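Local coordinates for protein (hdlp (histone deacetylase-like protein)) (Aquifex aeolicus, PDB 1C3P) that probably works as a zinc-dependent deacetylase, a bacterial homologue of the eukaryotic histone deacetylases with the same alpha/beta fold, at residues Glu249-Gln254 against Asn280-Val285; Leu57-Thr62 against Ile151-Lys156. All coordinates share one frame; numbering follows the deposited sequence.

Interaction 1 of 2, residues Glu249-Gln254 against Asn280-Val285; sequences EVYLLQ and NIVREV
Tyr251 and Leu253, alternate residues of strand 250-254, both lean on Val282 where helix 272-286 packs over the parallel sheet of this alpha/beta fold. Strand, helix and strand 290-292 make a beta-alpha-beta unit, and strand and helix segments run almost exactly antiparallel (174°), their axes 10.8 Å apart. One methyl of Val282 does most of the work. CG1, anti to the backbone N (chi1 168°), reaches the phenol end of the tyrosine, 3.7 Å from Tyr251 CE1, and meets the ring at a slant. The same methyl lies 4.1 Å from Leu253 CD2, so it is shared by both strand side chains. Within the strand, Leu253 CB sits at the edge of the Tyr251 ring, in its plane. Tyr251 leaves the strand toward the helix, and its hydroxyl passes beside Arg283, whose guanidinium is turned 37° from the ring plane and forms salt bridges with Glu288 and Glu312. The buried hydroxyl is satisfied just past the helix segment by a hydrogen bond with Gly287 O. Against Arg283 the phenol makes a van der Waals contact, not a hydrogen bond, through Tyr251 OH, 3.8 Å from Arg283 CG.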
# COMPACT_ATOMS: atom_id res chain seq x y z
N GLU A 249 11.33 14.15 9.65
CA GLU A 249 12.75 13.80 9.72
C GLU A 249 12.87 12.68 8.70
O GLU A 249 13.93 12.43 8.13
CB GLU A 249 13.14 13.24 11.09
CG GLU A 249 13.03 14.23 12.24
CD GLU A 249 13.47 13.63 13.56
OE1 GLU A 249 12.93 12.57 13.93
OE2 GLU A 249 14.36 14.22 14.22
N VAL A 250 11.75 12.00 8.49
CA VAL A 250 11.71 10.89 7.55
C VAL A 250 10.26 10.57 7.25
O VAL A 250 9.40 10.81 8.08
CB VAL A 250 12.41 9.63 8.14
CG1 VAL A 250 11.72 9.17 9.42
CG2 VAL A 250 12.40 8.53 7.13
N TYR A 251 9.98 10.05 6.06
CA TYR A 251 8.61 9.70 5.70
C TYR A 251 8.54 8.37 4.95
O TYR A 251 9.51 7.93 4.33
CB TYR A 251 7.98 10.82 4.84
CG TYR A 251 8.31 10.77 3.35
CD1 TYR A 251 7.55 10.00 2.48
CD2 TYR A 251 9.39 11.49 2.83
CE1 TYR A 251 7.85 9.93 1.13
CE2 TYR A 251 9.70 11.43 1.45
CZ TYR A 251 8.93 10.65 0.62
OH TYR A 251 9.22 10.54 -0.72
N LEU A 252 7.38 7.72 5.04
CA LEU A 252 7.11 6.47 4.33
C LEU A 252 5.88 6.75 3.48
O LEU A 252 4.99 7.50 3.89
CB LEU A 252 6.81 5.30 5.28
CG LEU A 252 7.91 4.95 6.28
CD1 LEU A 252 7.75 5.84 7.50
CD2 LEU A 252 7.78 3.50 6.69
N LEU A 253 5.86 6.16 2.30
CA LEU A 253 4.78 6.35 1.32
C LEU A 253 4.27 4.99 0.87
O LEU A 253 5.07 4.14 0.48
CB LEU A 253 5.36 7.11 0.11
CG LEU A 253 4.57 7.22 -1.19
CD1 LEU A 253 3.32 8.05 -0.93
CD2 LEU A 253 5.44 7.90 -2.27
N GLN A 254 2.96 4.79 0.92
CA GLN A 254 2.39 3.51 0.51
C GLN A 254 1.72 3.76 -0.83
O GLN A 254 0.99 4.76 -1.03
CB GLN A 254 1.44 2.94 1.59
CG GLN A 254 -0.03 3.21 1.43
CD GLN A 254 -0.79 2.03 0.83
OE1 GLN A 254 -1.01 0.99 1.49
NE2 GLN A 254 -1.20 2.17 -0.42
N ASN A 280 5.88 11.11 -7.86
CA ASN A 280 6.89 12.14 -8.05
C ASN A 280 6.58 13.46 -7.38
O ASN A 280 7.48 14.19 -6.97
CB ASN A 280 7.17 12.33 -9.54
CG ASN A 280 7.84 11.11 -10.16
OD1 ASN A 280 8.69 10.48 -9.52
ND2 ASN A 280 7.51 10.80 -11.40
N ILE A 281 5.29 13.76 -7.25
CA ILE A 281 4.88 14.98 -6.56
C ILE A 281 5.26 14.88 -5.08
O ILE A 281 5.67 15.87 -4.47
CB ILE A 281 3.36 15.18 -6.65
CG1 ILE A 281 2.96 15.58 -8.08
CG2 ILE A 281 2.92 16.25 -5.67
CD1 ILE A 281 1.46 15.74 -8.26
N VAL A 282 5.11 13.70 -4.49
CA VAL A 282 5.45 13.52 -3.08
C VAL A 282 6.96 13.73 -2.91
O VAL A 282 7.41 14.42 -1.99
CB VAL A 282 5.07 12.12 -2.56
CG1 VAL A 282 5.70 11.89 -1.20
CG2 VAL A 282 3.54 12.01 -2.43
N ARG A 283 7.73 13.16 -3.82
CA ARG A 283 9.18 13.29 -3.75
C ARG A 283 9.64 14.74 -3.93
O ARG A 283 10.64 15.15 -3.34
CB ARG A 283 9.83 12.39 -4.79
CG ARG A 283 9.59 10.90 -4.53
CD ARG A 283 10.01 10.08 -5.73
NE ARG A 283 11.45 10.07 -5.92
CZ ARG A 283 12.04 9.87 -7.10
NH1 ARG A 283 11.30 9.68 -8.19
NH2 ARG A 283 13.36 9.85 -7.18
N GLU A 284 8.93 15.50 -4.75
CA GLU A 284 9.32 16.90 -4.96
C GLU A 284 9.04 17.72 -3.72
O GLU A 284 9.72 18.71 -3.47
CB GLU A 284 8.55 17.52 -6.12
CG GLU A 284 8.77 16.83 -7.44
CD GLU A 284 7.92 17.44 -8.53
OE1 GLU A 284 6.68 17.46 -8.37
OE2 GLU A 284 8.49 17.89 -9.54
N VAL A 285 8.05 17.30 -2.95
CA VAL A 285 7.70 18.04 -1.74
C VAL A 285 8.55 17.61 -0.56
O VAL A 285 9.05 18.44 0.18
CB VAL A 285 6.20 17.85 -1.36
CG1 VAL A 285 5.89 18.60 -0.07
CG2 VAL A 285 5.30 18.37 -2.49

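Interaction 2 of 2, residues Leu57-Thr62 against Ile151-Lys156; sequences LLLFHT and IEYLRK
Leu59 pushes its isobutyl group against one side of helix 146-156, overlapping Glu152, Tyr153 and Lys156. It sits in the loop that joins helix 54-57 to helix 63-75, and the backbones come close here, with Leu59 CA 5.9 Å from Glu152 CA. Each part of the residue has its own partner. CD1 lies 3.8 Å from Tyr153 CB and near the plane of the tyrosine ring, at its edge; the two side chains run side by side and point the same way. The ring continues past Leu59 toward helix 98-118, where it touches Val111 and Ile114. CD2 meets the lysine stem: a bend at chi3 (-65°) brings Lys156 CE to 3.4 Å from Leu59 CD2, though the exact fit of this exposed chain is doubtful, because it also touches a neighbouring molecule in the crystal. Nearer the backbone, Leu59 CB faces Glu152 CB at 4.0 Å, and the carbonyl oxygen of Leu59 rests 3.5 Å from Glu152 CG. The glutamate chain bends at chi2 (-68°), and its carboxylate forms a salt bridge with Arg155, one turn along the same helix, through a weak bond from Arg155 NH1 to Glu152 OE1 of 3.0 Å. Helix 173-179 borders this side, with Phe179 touching both Glu152 and Arg155. Away from the zinc site, loop and helix are thus joined by van der Waals contact, mostly between carbons, plus the Leu59 carbonyl oxygen resting on the glutamate stem, an attachment that depends on shape more than on directed polar bonds.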
# COMPACT_ATOMS: atom_id res chain seq x y z
N LEU A 57 8.08 -7.69 15.29
CA LEU A 57 6.62 -7.72 15.30
C LEU A 57 6.05 -7.09 16.57
O LEU A 57 5.04 -6.39 16.53
CB LEU A 57 6.10 -9.16 15.19
CG LEU A 57 6.36 -9.83 13.83
CD1 LEU A 57 5.83 -11.27 13.85
CD2 LEU A 57 5.66 -9.03 12.71
N LEU A 58 6.71 -7.36 17.70
CA LEU A 58 6.24 -6.83 18.97
C LEU A 58 6.54 -5.35 19.16
O LEU A 58 6.21 -4.78 20.20
CB LEU A 58 6.81 -7.66 20.12
CG LEU A 58 6.39 -9.13 20.07
CD1 LEU A 58 7.06 -9.91 21.19
CD2 LEU A 58 4.88 -9.26 20.13
N LEU A 59 7.16 -4.72 18.17
CA LEU A 59 7.37 -3.27 18.24
C LEU A 59 5.96 -2.63 18.17
O LEU A 59 5.74 -1.51 18.63
CB LEU A 59 8.20 -2.76 17.05
CG LEU A 59 9.69 -3.12 17.00
CD1 LEU A 59 10.29 -2.69 15.67
CD2 LEU A 59 10.41 -2.44 18.18
N PHE A 60 5.01 -3.34 17.55
CA PHE A 60 3.65 -2.84 17.45
C PHE A 60 2.56 -3.79 17.95
O PHE A 60 1.72 -3.41 18.77
CB PHE A 60 3.31 -2.44 16.00
CG PHE A 60 1.88 -1.96 15.83
CD1 PHE A 60 1.42 -0.84 16.52
CD2 PHE A 60 1.00 -2.64 14.99
CE1 PHE A 60 0.10 -0.40 16.37
CE2 PHE A 60 -0.33 -2.21 14.84
CZ PHE A 60 -0.77 -1.08 15.54
N HIS A 61 2.56 -5.02 17.45
CA HIS A 61 1.53 -5.98 17.85
C HIS A 61 1.74 -6.61 19.22
O HIS A 61 2.86 -6.67 19.70
CB HIS A 61 1.40 -7.07 16.79
CG HIS A 61 0.82 -6.57 15.51
ND1 HIS A 61 1.57 -6.29 14.40
CD2 HIS A 61 -0.46 -6.27 15.19
CE1 HIS A 61 0.79 -5.83 13.44
NE2 HIS A 61 -0.45 -5.81 13.89
N THR A 62 0.64 -7.04 19.84
CA THR A 62 0.72 -7.68 21.15
C THR A 62 1.03 -9.16 21.01
O THR A 62 0.68 -9.79 20.01
CB THR A 62 -0.57 -7.51 21.97
OG1 THR A 62 -1.69 -8.02 21.23
CG2 THR A 62 -0.80 -6.05 22.27
N ILE A 151 7.18 2.18 11.48
CA ILE A 151 7.22 3.48 12.13
C ILE A 151 7.74 3.33 13.57
O ILE A 151 8.51 4.15 14.03
CB ILE A 151 5.84 4.14 12.10
CG1 ILE A 151 5.51 4.55 10.65
CG2 ILE A 151 5.78 5.34 13.06
CD1 ILE A 151 4.06 4.98 10.45
N GLU A 152 7.31 2.28 14.26
CA GLU A 152 7.78 2.06 15.63
C GLU A 152 9.25 1.68 15.59
O GLU A 152 10.01 1.98 16.51
CB GLU A 152 6.97 0.95 16.31
CG GLU A 152 5.57 1.40 16.66
CD GLU A 152 5.55 2.45 17.75
OE1 GLU A 152 4.47 3.01 18.00
OE2 GLU A 152 6.60 2.71 18.37
N TYR A 153 9.66 1.04 14.50
CA TYR A 153 11.07 0.68 14.35
C TYR A 153 11.87 1.99 14.32
O TYR A 153 12.91 2.12 14.98
CB TYR A 153 11.27 -0.11 13.04
CG TYR A 153 12.71 -0.40 12.71
CD1 TYR A 153 13.37 -1.53 13.22
CD2 TYR A 153 13.42 0.46 11.89
CE1 TYR A 153 14.72 -1.77 12.90
CE2 TYR A 153 14.75 0.23 11.57
CZ TYR A 153 15.39 -0.87 12.06
OH TYR A 153 16.71 -1.06 11.68
N LEU A 154 11.38 2.96 13.57
CA LEU A 154 12.05 4.26 13.46
C LEU A 154 12.01 5.02 14.80
O LEU A 154 13.00 5.66 15.19
CB LEU A 154 11.40 5.09 12.34
CG LEU A 154 11.73 4.63 10.91
CD1 LEU A 154 10.77 5.28 9.90
CD2 LEU A 154 13.20 4.99 10.59
N ARG A 155 10.88 4.97 15.50
CA ARG A 155 10.80 5.65 16.79
C ARG A 155 11.87 5.09 17.73
O ARG A 155 12.53 5.84 18.46
CB ARG A 155 9.41 5.52 17.42
CG ARG A 155 8.30 6.14 16.54
CD ARG A 155 6.90 5.95 17.10
NE ARG A 155 6.57 6.93 18.13
CZ ARG A 155 5.45 6.92 18.84
NH1 ARG A 155 4.55 5.96 18.65
NH2 ARG A 155 5.22 7.89 19.72
N LYS A 156 12.05 3.77 17.72
CA LYS A 156 13.05 3.17 18.60
C LYS A 156 14.46 3.64 18.22
O LYS A 156 15.35 3.70 19.08
CB LYS A 156 12.96 1.64 18.58
CG LYS A 156 13.92 0.98 19.58
CD LYS A 156 13.63 -0.50 19.77
CE LYS A 156 12.26 -0.72 20.41
NZ LYS A 156 12.16 -0.11 21.77

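How the interactions relate
From the N terminus, the loop at 57-62 comes first and meets helix 146-156, closing interaction 2 across 88 intervening residues. The chain then passes through strand 162-166 before reaching 249-254, which opens interaction 1; after 25 intervening residues, segment 280-285 of helix 272-286 closes it. The two contacts therefore follow in series, neither nesting nor crossing. Interaction 2 ties a peripheral loop to a helix, and interaction 1 ties a helix to a central strand. Their centres are 21 Å apart, yet they touch through strand 250-254: Leu252 packs on Ile151 and Leu154, and Val250 on Leu154, with Leu252 CD1 3.9 Å from Leu154 CD1.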